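Local atomic coordinates of binding domain (Hc) of Paraclostridial Mosquitocidal Protein 1 (PDB entry 6HOX), a protein that forms the receptor-binding part of a botulinum-like neurotoxin that targets Anopheles mosquitoes, and thereby serves nerve-cell targeting by the toxin heavy chain. Residues Leu303-Gly311 with Val438-Glu446; Asp129-Lys137 with Ile144-Phe152. All coordinates share one frame; numbering follows the deposited sequence.

From the N terminus the chain first builds the concanavalin-like part of the binding domain, and contact 2 lies there: strand 131-137 turns back after a short connection and pairs with strand 143-147, a hairpin closed locally. The chain leaves it through helix 152-155 and later enters the trefoil-like part, where strand 302-305 opens contact 1. That one closes only at the C terminus, when 438-446, 127 residues after the end of 303-311, folds back against it. The two are in series, neither nesting nor crossing, with centres about 26 Å apart. They still meet: F152, at the end of contact 2, packs on L303, I304 and P305, joining the concanavalin-like and trefoil-like parts.

Contact 1 of 2, residues Leu303-Gly311 with Val438-Glu446; sequences LIPYLYHKG and VSEDEGWKE
The last residue of the chain, E446, turns its side-chain carboxylate into a run of backbone N-H groups at L307, Y308 and H309. This sits in the beta-trefoil part of the binding domain, where the tail after strand 435-438 folds over the loop that follows strand 302-305. E446 OE1 takes a nearly straight bond (173°) from L307 N at 2.8 Å through its syn lone pair, and on its anti side one from the indole NE1 of W444. E446 OE2 serves two more donors: Y308 N comes from above the carboxylate plane, and H309 N nearly along the C-O axis. With four protein N-H groups holding it, the carboxylate is probably kept ionised.

L307 CD1 stands over the six-membered ring of W444, 3.6 Å from its centroid; I304 CG2 touches CZ2 of the same indole at 3.7 Å. The indole edge faces the Y308 ring in an offset edge-to-face pair, planes at 61°. Within the tail, D441 OD2 accepts a hydrogen bond from N164 and forms a salt bridge with R220, and E442 pairs with R64, all in the concanavalin-like part, while R99 makes a cation-pi contact with W444.

E440 CG, anti to the backbone N (chi1 -175°), lies over one face of Y308, and the extended chain carries its carboxylate on to K310 NZ, a salt bridge with E440 OE2 at 2.9 Å. The Y308 OH links two backbone groups of the tail: it donates to W444 O at 2.7 Å and accepts from D441 N at 3.0 Å.

Contact 2 of 2, residues Asp129-Lys137 with Ile144-Phe152; sequences DGNLVWRMK and IDIITSLTF
N131 OD1 is held by two donors from the facing segment: T148 OG1 at 2.6 Å, in the carbonyl plane on a lone pair, and L150 N, tilted out of that plane. The other arm of the amide, ND2, returns a nearly straight bond (173°) to L150 O at 2.9 Å, fixing which way round the amide sits. T148 OG1 lies between its backbone N and carbonyl carbon (chi1 66°), close enough to the facing strand to accept an almost straight bond from L132 N as well.

From here the two strands run as an antiparallel beta hairpin, 131-137 with 143-147, in the concanavalin-like part of the fold. W134 with I146 and M136 with I144 are hydrogen-bonded pairs, the tightest bond being I146 N to W134 O at 2.7 Å. On the face of W134 and M136, M136 CE reaches I144 CG2 at 3.7 Å; strands 167-174 and 178-183 pack against this side.

The face of V133 and R135 is different. V133 CG2 lies alongside I147 CG1, and R135 grips D145 side-on: NE and NH2 both point at OD2 (3.0 and 2.9 Å), with OD2 in the guanidinium plane and the carboxylate turned 84° to it. NH2 also pairs with E111. The hairpin thus has an apolar face against the neighbouring sheet and a face carrying charge, while N131 and T148 extend the polar pairing past the regular strand of 143-147.

Contact 1 of 2, residues Leu303-Gly311 with Val438-Glu446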
loop_
_atom_site.group_PDB
_atom_site.type_symbol
_atom_site.label_atom_id
_atom_site.label_comp_id
_atom_site.label_asym_id
_atom_site.label_seq_id
_atom_site.Cartn_x
_atom_site.Cartn_y
_atom_site.Cartn_z
ATOM N N LEU A 303 8.259 -13.481 11.512
ATOM C CA LEU A 303 7.254 -14.323 10.882
ATOM C C LEU A 303 6.488 -13.510 9.828
ATOM O O LEU A 303 5.982 -12.452 10.112
ATOM C CB LEU A 303 6.290 -14.835 11.957
ATOM C CG LEU A 303 6.671 -16.155 12.622
ATOM C CD1 LEU A 303 7.940 -16.004 13.447
ATOM C CD2 LEU A 303 5.532 -16.652 13.495
ATOM N N ILE A 304 6.370 -14.059 8.619
ATOM C CA ILE A 304 5.645 -13.423 7.540
ATOM C C ILE A 304 4.463 -14.314 7.165
ATOM O O ILE A 304 4.622 -15.529 7.040
ATOM C CB ILE A 304 6.591 -13.158 6.354
ATOM C CG1 ILE A 304 7.787 -12.315 6.811
ATOM C CG2 ILE A 304 5.846 -12.539 5.170
ATOM C CD1 ILE A 304 8.453 -11.531 5.720
ATOM N N PRO A 305 3.247 -13.745 6.976
ATOM C CA PRO A 305 2.094 -14.532 6.547
ATOM C C PRO A 305 2.232 -14.894 5.072
ATOM O O PRO A 305 2.699 -14.076 4.268
ATOM C CB PRO A 305 0.905 -13.587 6.742
ATOM C CG PRO A 305 1.527 -12.222 6.506
ATOM C CD PRO A 305 2.905 -12.323 7.136
ATOM N N TYR A 306 1.823 -16.110 4.736
ATOM C CA TYR A 306 1.638 -16.490 3.360
ATOM C C TYR A 306 0.415 -15.749 2.807
ATOM O O TYR A 306 -0.606 -15.664 3.484
ATOM C CB TYR A 306 1.416 -18.002 3.230
ATOM C CG TYR A 306 2.665 -18.836 3.293
ATOM C CD1 TYR A 306 3.422 -19.064 2.162
ATOM C CD2 TYR A 306 3.082 -19.407 4.490
ATOM C CE1 TYR A 306 4.580 -19.821 2.217
ATOM C CE2 TYR A 306 4.227 -20.180 4.561
ATOM C CZ TYR A 306 4.980 -20.385 3.419
ATOM O OH TYR A 306 6.127 -21.122 3.479
ATOM N N LEU A 307 0.521 -15.253 1.568
ATOM C CA LEU A 307 -0.612 -14.641 0.861
ATOM C C LEU A 307 -1.042 -15.494 -0.334
ATOM O O LEU A 307 -2.209 -15.441 -0.717
ATOM C CB LEU A 307 -0.231 -13.246 0.351
ATOM C CG LEU A 307 0.276 -12.250 1.393
ATOM C CD1 LEU A 307 0.595 -10.930 0.732
ATOM C CD2 LEU A 307 -0.721 -12.057 2.511
ATOM N N TYR A 308 -0.094 -16.200 -0.967
ATOM C CA TYR A 308 -0.358 -16.919 -2.224
ATOM C C TYR A 308 -0.642 -18.417 -1.962
ATOM O O TYR A 308 -1.405 -19.041 -2.712
ATOM C CB TYR A 308 0.815 -16.793 -3.202
ATOM C CG TYR A 308 1.404 -15.420 -3.472
ATOM C CD1 TYR A 308 0.670 -14.244 -3.378
ATOM C CD2 TYR A 308 2.721 -15.312 -3.892
ATOM C CE1 TYR A 308 1.246 -13.003 -3.646
ATOM C CE2 TYR A 308 3.304 -14.088 -4.179
ATOM C CZ TYR A 308 2.563 -12.926 -4.073
ATOM O OH TYR A 308 3.163 -11.736 -4.366
ATOM N N HIS A 309 0.018 -18.998 -0.946
ATOM C CA HIS A 309 -0.114 -20.424 -0.526
ATOM C C HIS A 309 0.093 -21.370 -1.717
ATOM O O HIS A 309 -0.707 -22.279 -1.948
ATOM C CB HIS A 309 -1.468 -20.682 0.147
ATOM C CG HIS A 309 -1.777 -19.736 1.261
ATOM N ND1 HIS A 309 -1.272 -19.902 2.526
ATOM C CD2 HIS A 309 -2.497 -18.589 1.281
ATOM C CE1 HIS A 309 -1.699 -18.922 3.294
ATOM N NE2 HIS A 309 -2.446 -18.094 2.549
ATOM N N LYS A 310 1.175 -21.154 -2.468
ATOM C CA LYS A 310 1.458 -21.958 -3.657
ATOM C C LYS A 310 1.674 -23.415 -3.237
ATOM O O LYS A 310 2.207 -23.696 -2.172
ATOM C CB LYS A 310 2.639 -21.356 -4.419
ATOM C CG LYS A 310 2.356 -19.961 -4.955
ATOM C CD LYS A 310 3.223 -19.544 -6.119
ATOM C CE LYS A 310 2.456 -18.774 -7.173
ATOM N NZ LYS A 310 3.343 -18.372 -8.292
ATOM N N GLY A 311 1.193 -24.335 -4.074
ATOM C CA GLY A 311 1.164 -25.755 -3.761
ATOM C C GLY A 311 0.095 -26.122 -2.737
ATOM O O GLY A 311 0.317 -27.018 -1.929
ATOM N N VAL A 438 -5.747 -9.759 -2.882
ATOM C CA VAL A 438 -4.311 -9.767 -3.178
ATOM C C VAL A 438 -4.073 -10.454 -4.526
ATOM O O VAL A 438 -4.553 -11.555 -4.738
ATOM C CB VAL A 438 -3.496 -10.530 -2.108
ATOM C CG1 VAL A 438 -2.000 -10.296 -2.290
ATOM C CG2 VAL A 438 -3.901 -10.187 -0.692
ATOM N N SER A 439 -3.220 -9.843 -5.348
ATOM C CA SER A 439 -2.694 -10.375 -6.598
ATOM C C SER A 439 -1.190 -10.601 -6.414
ATOM O O SER A 439 -0.545 -9.879 -5.637
ATOM C CB SER A 439 -2.958 -9.413 -7.735
ATOM O OG SER A 439 -2.611 -8.072 -7.347
ATOM N N GLU A 440 -0.642 -11.617 -7.092
ATOM C CA GLU A 440 0.790 -11.895 -7.076
ATOM C C GLU A 440 1.545 -10.686 -7.644
ATOM O O GLU A 440 1.128 -10.089 -8.625
ATOM C CB GLU A 440 1.058 -13.174 -7.873
ATOM C CG GLU A 440 2.501 -13.635 -7.831
ATOM C CD GLU A 440 2.711 -15.139 -7.970
ATOM O OE1 GLU A 440 1.701 -15.871 -8.173
ATOM O OE2 GLU A 440 3.887 -15.580 -7.863
ATOM N N ASP A 441 2.662 -10.334 -7.009
ATOM C CA ASP A 441 3.516 -9.228 -7.423
ATOM C C ASP A 441 4.974 -9.634 -7.179
ATOM O O ASP A 441 5.312 -10.272 -6.196
ATOM C CB ASP A 441 3.176 -7.933 -6.660
ATOM C CG ASP A 441 4.038 -6.738 -7.044
ATOM O OD1 ASP A 441 3.786 -6.164 -8.110
ATOM O OD2 ASP A 441 4.967 -6.404 -6.286
ATOM N N GLU A 442 5.843 -9.216 -8.085
ATOM C CA GLU A 442 7.272 -9.509 -8.030
ATOM C C GLU A 442 7.874 -9.047 -6.698
ATOM O O GLU A 442 8.868 -9.601 -6.224
ATOM C CB GLU A 442 7.930 -8.817 -9.228
ATOM C CG GLU A 442 9.413 -9.078 -9.340
ATOM C CD GLU A 442 10.095 -8.318 -10.462
ATOM O OE1 GLU A 442 9.388 -7.773 -11.346
ATOM O OE2 GLU A 442 11.330 -8.256 -10.434
ATOM N N GLY A 443 7.292 -8.012 -6.083
ATOM C CA GLY A 443 7.831 -7.445 -4.838
ATOM C C GLY A 443 7.417 -8.192 -3.576
ATOM O O GLY A 443 7.722 -7.765 -2.478
ATOM N N TRP A 444 6.682 -9.285 -3.723
ATOM C CA TRP A 444 6.348 -10.162 -2.611
ATOM C C TRP A 444 6.554 -11.617 -3.041
ATOM O O TRP A 444 5.755 -12.160 -3.808
ATOM C CB TRP A 444 4.917 -9.904 -2.139
ATOM C CG TRP A 444 4.532 -10.763 -0.979
ATOM C CD1 TRP A 444 4.355 -12.117 -0.987
ATOM C CD2 TRP A 444 4.272 -10.327 0.364
ATOM N NE1 TRP A 444 4.029 -12.552 0.263
ATOM C CE2 TRP A 444 3.956 -11.478 1.114
ATOM C CE3 TRP A 444 4.283 -9.089 1.009
ATOM C CZ2 TRP A 444 3.615 -11.418 2.462
ATOM C CZ3 TRP A 444 3.953 -9.025 2.347
ATOM C CH2 TRP A 444 3.614 -10.176 3.062
ATOM N N LYS A 445 7.659 -12.198 -2.571
ATOM C CA LYS A 445 8.087 -13.543 -2.913
ATOM C C LYS A 445 7.894 -14.428 -1.688
ATOM O O LYS A 445 8.183 -14.005 -0.557
ATOM C CB LYS A 445 9.571 -13.590 -3.285
ATOM C CG LYS A 445 9.981 -12.700 -4.447
ATOM C CD LYS A 445 9.521 -13.206 -5.796
ATOM C CE LYS A 445 10.399 -12.710 -6.930
ATOM N NZ LYS A 445 10.278 -13.574 -8.129
ATOM N N GLU A 446 7.429 -15.652 -1.922
ATOM C CA GLU A 446 7.286 -16.624 -0.841
ATOM C C GLU A 446 7.370 -18.041 -1.414
ATOM O O GLU A 446 7.607 -18.243 -2.604
ATOM C CB GLU A 446 5.963 -16.391 -0.100
ATOM C CG GLU A 446 4.767 -16.233 -1.019
ATOM C CD GLU A 446 3.424 -16.269 -0.315
ATOM O OE1 GLU A 446 3.121 -15.328 0.451
ATOM O OE2 GLU A 446 2.677 -17.245 -0.528
ATOM O OXT GLU A 446 7.206 -19.003 -0.679
HETATM O O HOH W 1 3.245 -19.488 -1.547
#

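Contact 2 of 2, residues Asp129-Lys137 with Ile144-Phe152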
loop_
_atom_site.group_PDB
_atom_site.type_symbol
_atom_site.label_atom_id
_atom_site.label_comp_id
_atom_site.label_asym_id
_atom_site.label_seq_id
_atom_site.Cartn_x
_atom_site.Cartn_y
_atom_site.Cartn_z
ATOM N N ASP A 129 17.564 -1.635 6.642
ATOM C CA ASP A 129 16.911 -2.655 7.488
ATOM C C ASP A 129 15.390 -2.497 7.429
ATOM O O ASP A 129 14.730 -2.357 8.463
ATOM C CB ASP A 129 17.364 -2.539 8.943
ATOM C CG ASP A 129 18.858 -2.709 9.093
ATOM O OD1 ASP A 129 19.434 -3.485 8.301
ATOM O OD2 ASP A 129 19.429 -2.056 9.998
ATOM N N GLY A 130 14.863 -2.446 6.205
ATOM C CA GLY A 130 13.426 -2.380 5.956
ATOM C C GLY A 130 12.768 -1.061 6.341
ATOM O O GLY A 130 11.534 -0.967 6.327
ATOM N N ASN A 131 13.575 -0.068 6.724
ATOM C CA ASN A 131 13.109 1.220 7.205
ATOM C C ASN A 131 13.653 2.318 6.273
ATOM O O ASN A 131 14.358 2.044 5.318
ATOM C CB ASN A 131 13.460 1.403 8.685
ATOM C CG ASN A 131 12.396 0.827 9.599
ATOM O OD1 ASN A 131 11.351 1.441 9.818
ATOM N ND2 ASN A 131 12.646 -0.357 10.118
ATOM N N LEU A 132 13.235 3.555 6.529
ATOM C CA LEU A 132 13.515 4.720 5.685
ATOM C C LEU A 132 14.379 5.676 6.505
ATOM O O LEU A 132 14.171 5.798 7.719
ATOM C CB LEU A 132 12.179 5.359 5.286
ATOM C CG LEU A 132 12.178 6.263 4.053
ATOM C CD1 LEU A 132 12.422 5.480 2.782
ATOM C CD2 LEU A 132 10.861 7.000 3.941
ATOM N N VAL A 133 15.381 6.267 5.850
ATOM C CA VAL A 133 16.273 7.262 6.437
ATOM C C VAL A 133 16.115 8.571 5.668
ATOM O O VAL A 133 16.227 8.567 4.433
ATOM C CB VAL A 133 17.745 6.820 6.366
ATOM C CG1 VAL A 133 18.675 7.888 6.938
ATOM C CG2 VAL A 133 17.944 5.488 7.074
ATOM N N TRP A 134 15.885 9.652 6.415
ATOM C CA TRP A 134 16.031 11.024 5.976
ATOM C C TRP A 134 17.256 11.597 6.687
ATOM O O TRP A 134 17.355 11.513 7.914
ATOM C CB TRP A 134 14.766 11.852 6.270
ATOM C CG TRP A 134 14.963 13.327 6.145
ATOM C CD1 TRP A 134 15.052 14.235 7.165
ATOM C CD2 TRP A 134 15.121 14.073 4.927
ATOM N NE1 TRP A 134 15.227 15.494 6.658
ATOM C CE2 TRP A 134 15.275 15.424 5.291
ATOM C CE3 TRP A 134 15.102 13.737 3.571
ATOM C CZ2 TRP A 134 15.435 16.433 4.345
ATOM C CZ3 TRP A 134 15.269 14.728 2.636
ATOM C CH2 TRP A 134 15.444 16.058 3.022
ATOM N N ARG A 135 18.191 12.155 5.924
ATOM C CA ARG A 135 19.362 12.752 6.538
ATOM C C ARG A 135 19.667 14.100 5.880
ATOM O O ARG A 135 19.589 14.229 4.640
ATOM C CB ARG A 135 20.572 11.819 6.451
ATOM C CG ARG A 135 21.855 12.491 6.931
ATOM C CD ARG A 135 23.068 11.590 7.040
ATOM N NE ARG A 135 22.802 10.496 7.966
ATOM C CZ ARG A 135 22.569 9.242 7.591
ATOM N NH1 ARG A 135 22.920 8.849 6.377
ATOM N NH2 ARG A 135 21.986 8.399 8.428
ATOM N N MET A 136 19.992 15.078 6.737
ATOM C CA MET A 136 20.517 16.389 6.380
ATOM C C MET A 136 21.934 16.537 6.957
ATOM O O MET A 136 22.197 16.122 8.096
ATOM C CB MET A 136 19.621 17.497 6.945
ATOM C CG MET A 136 18.274 17.582 6.237
ATOM S SD MET A 136 17.120 18.729 7.006
ATOM C CE MET A 136 16.931 17.922 8.579
ATOM N N LYS A 137 22.846 17.098 6.155
ATOM C CA LYS A 137 24.189 17.443 6.612
ATOM C C LYS A 137 24.536 18.843 6.103
ATOM O O LYS A 137 24.402 19.129 4.928
ATOM C CB LYS A 137 25.207 16.405 6.141
ATOM C CG LYS A 137 26.614 16.609 6.683
ATOM C CD LYS A 137 27.706 16.130 5.766
ATOM C CE LYS A 137 28.016 14.658 5.874
ATOM N NZ LYS A 137 29.267 14.360 5.138
ATOM N N ILE A 144 21.729 15.704 10.973
ATOM C CA ILE A 144 20.436 15.341 11.543
ATOM C C ILE A 144 19.801 14.299 10.624
ATOM O O ILE A 144 19.733 14.492 9.424
ATOM C CB ILE A 144 19.572 16.598 11.751
ATOM C CG1 ILE A 144 19.975 17.272 13.066
ATOM C CG2 ILE A 144 18.080 16.283 11.716
ATOM C CD1 ILE A 144 19.528 18.688 13.185
ATOM N N ASP A 145 19.382 13.174 11.203
ATOM C CA ASP A 145 18.679 12.179 10.459
ATOM C C ASP A 145 17.457 11.679 11.248
ATOM O O ASP A 145 17.368 11.804 12.484
ATOM C CB ASP A 145 19.621 11.060 9.997
ATOM C CG ASP A 145 20.583 10.573 11.054
ATOM O OD1 ASP A 145 20.204 10.617 12.233
ATOM O OD2 ASP A 145 21.703 10.158 10.685
ATOM N N ILE A 146 16.481 11.176 10.483
ATOM C CA ILE A 146 15.382 10.425 11.001
ATOM C C ILE A 146 15.524 9.021 10.404
ATOM O O ILE A 146 15.671 8.854 9.193
ATOM C CB ILE A 146 14.036 11.111 10.688
ATOM C CG1 ILE A 146 13.961 12.487 11.348
ATOM C CG2 ILE A 146 12.858 10.229 11.099
ATOM C CD1 ILE A 146 12.765 13.315 10.950
ATOM N N ILE A 147 15.574 8.022 11.277
ATOM C CA ILE A 147 15.611 6.651 10.865
ATOM C C ILE A 147 14.354 6.007 11.450
ATOM O O ILE A 147 14.236 5.920 12.659
ATOM C CB ILE A 147 16.931 5.992 11.321
ATOM C CG1 ILE A 147 18.134 6.746 10.745
ATOM C CG2 ILE A 147 16.960 4.514 10.949
ATOM C CD1 ILE A 147 19.470 6.376 11.336
ATOM N N THR A 148 13.381 5.647 10.602
ATOM C CA THR A 148 12.164 5.032 11.129
ATOM C C THR A 148 12.575 3.706 11.796
ATOM O O THR A 148 13.537 3.071 11.371
ATOM C CB THR A 148 11.081 4.875 10.055
ATOM O OG1 THR A 148 11.567 3.945 9.094
ATOM C CG2 THR A 148 10.711 6.180 9.383
ATOM N N SER A 149 11.868 3.329 12.867
ATOM C CA SER A 149 12.246 2.177 13.691
ATOM C C SER A 149 11.071 1.206 13.761
ATOM O O SER A 149 10.836 0.609 14.767
ATOM C CB SER A 149 12.705 2.607 15.079
ATOM O OG SER A 149 11.654 3.265 15.778
ATOM N N LEU A 150 10.362 1.051 12.641
ATOM C CA LEU A 150 9.214 0.169 12.547
ATOM C C LEU A 150 9.709 -1.277 12.501
ATOM O O LEU A 150 10.810 -1.538 12.023
ATOM C CB LEU A 150 8.407 0.534 11.298
ATOM C CG LEU A 150 7.784 1.929 11.330
ATOM C CD1 LEU A 150 7.672 2.521 9.946
ATOM C CD2 LEU A 150 6.423 1.889 11.972
ATOM N N THR A 151 8.881 -2.188 13.028
ATOM C CA THR A 151 9.142 -3.617 13.049
ATOM C C THR A 151 8.017 -4.304 12.286
ATOM O O THR A 151 6.870 -3.867 12.366
ATOM C CB THR A 151 9.176 -4.187 14.471
ATOM O OG1 THR A 151 7.838 -4.086 14.954
ATOM C CG2 THR A 151 10.135 -3.463 15.394
ATOM N N PHE A 152 8.362 -5.366 11.554
ATOM C CA PHE A 152 7.394 -6.048 10.723
ATOM C C PHE A 152 6.184 -6.472 11.574
ATOM O O PHE A 152 5.050 -6.139 11.236
ATOM C CB PHE A 152 8.045 -7.217 9.991
ATOM C CG PHE A 152 7.156 -7.819 8.935
ATOM C CD1 PHE A 152 6.256 -8.821 9.259
ATOM C CD2 PHE A 152 7.194 -7.364 7.623
ATOM C CE1 PHE A 152 5.436 -9.371 8.284
ATOM C CE2 PHE A 152 6.364 -7.909 6.656
ATOM C CZ PHE A 152 5.491 -8.918 6.985
#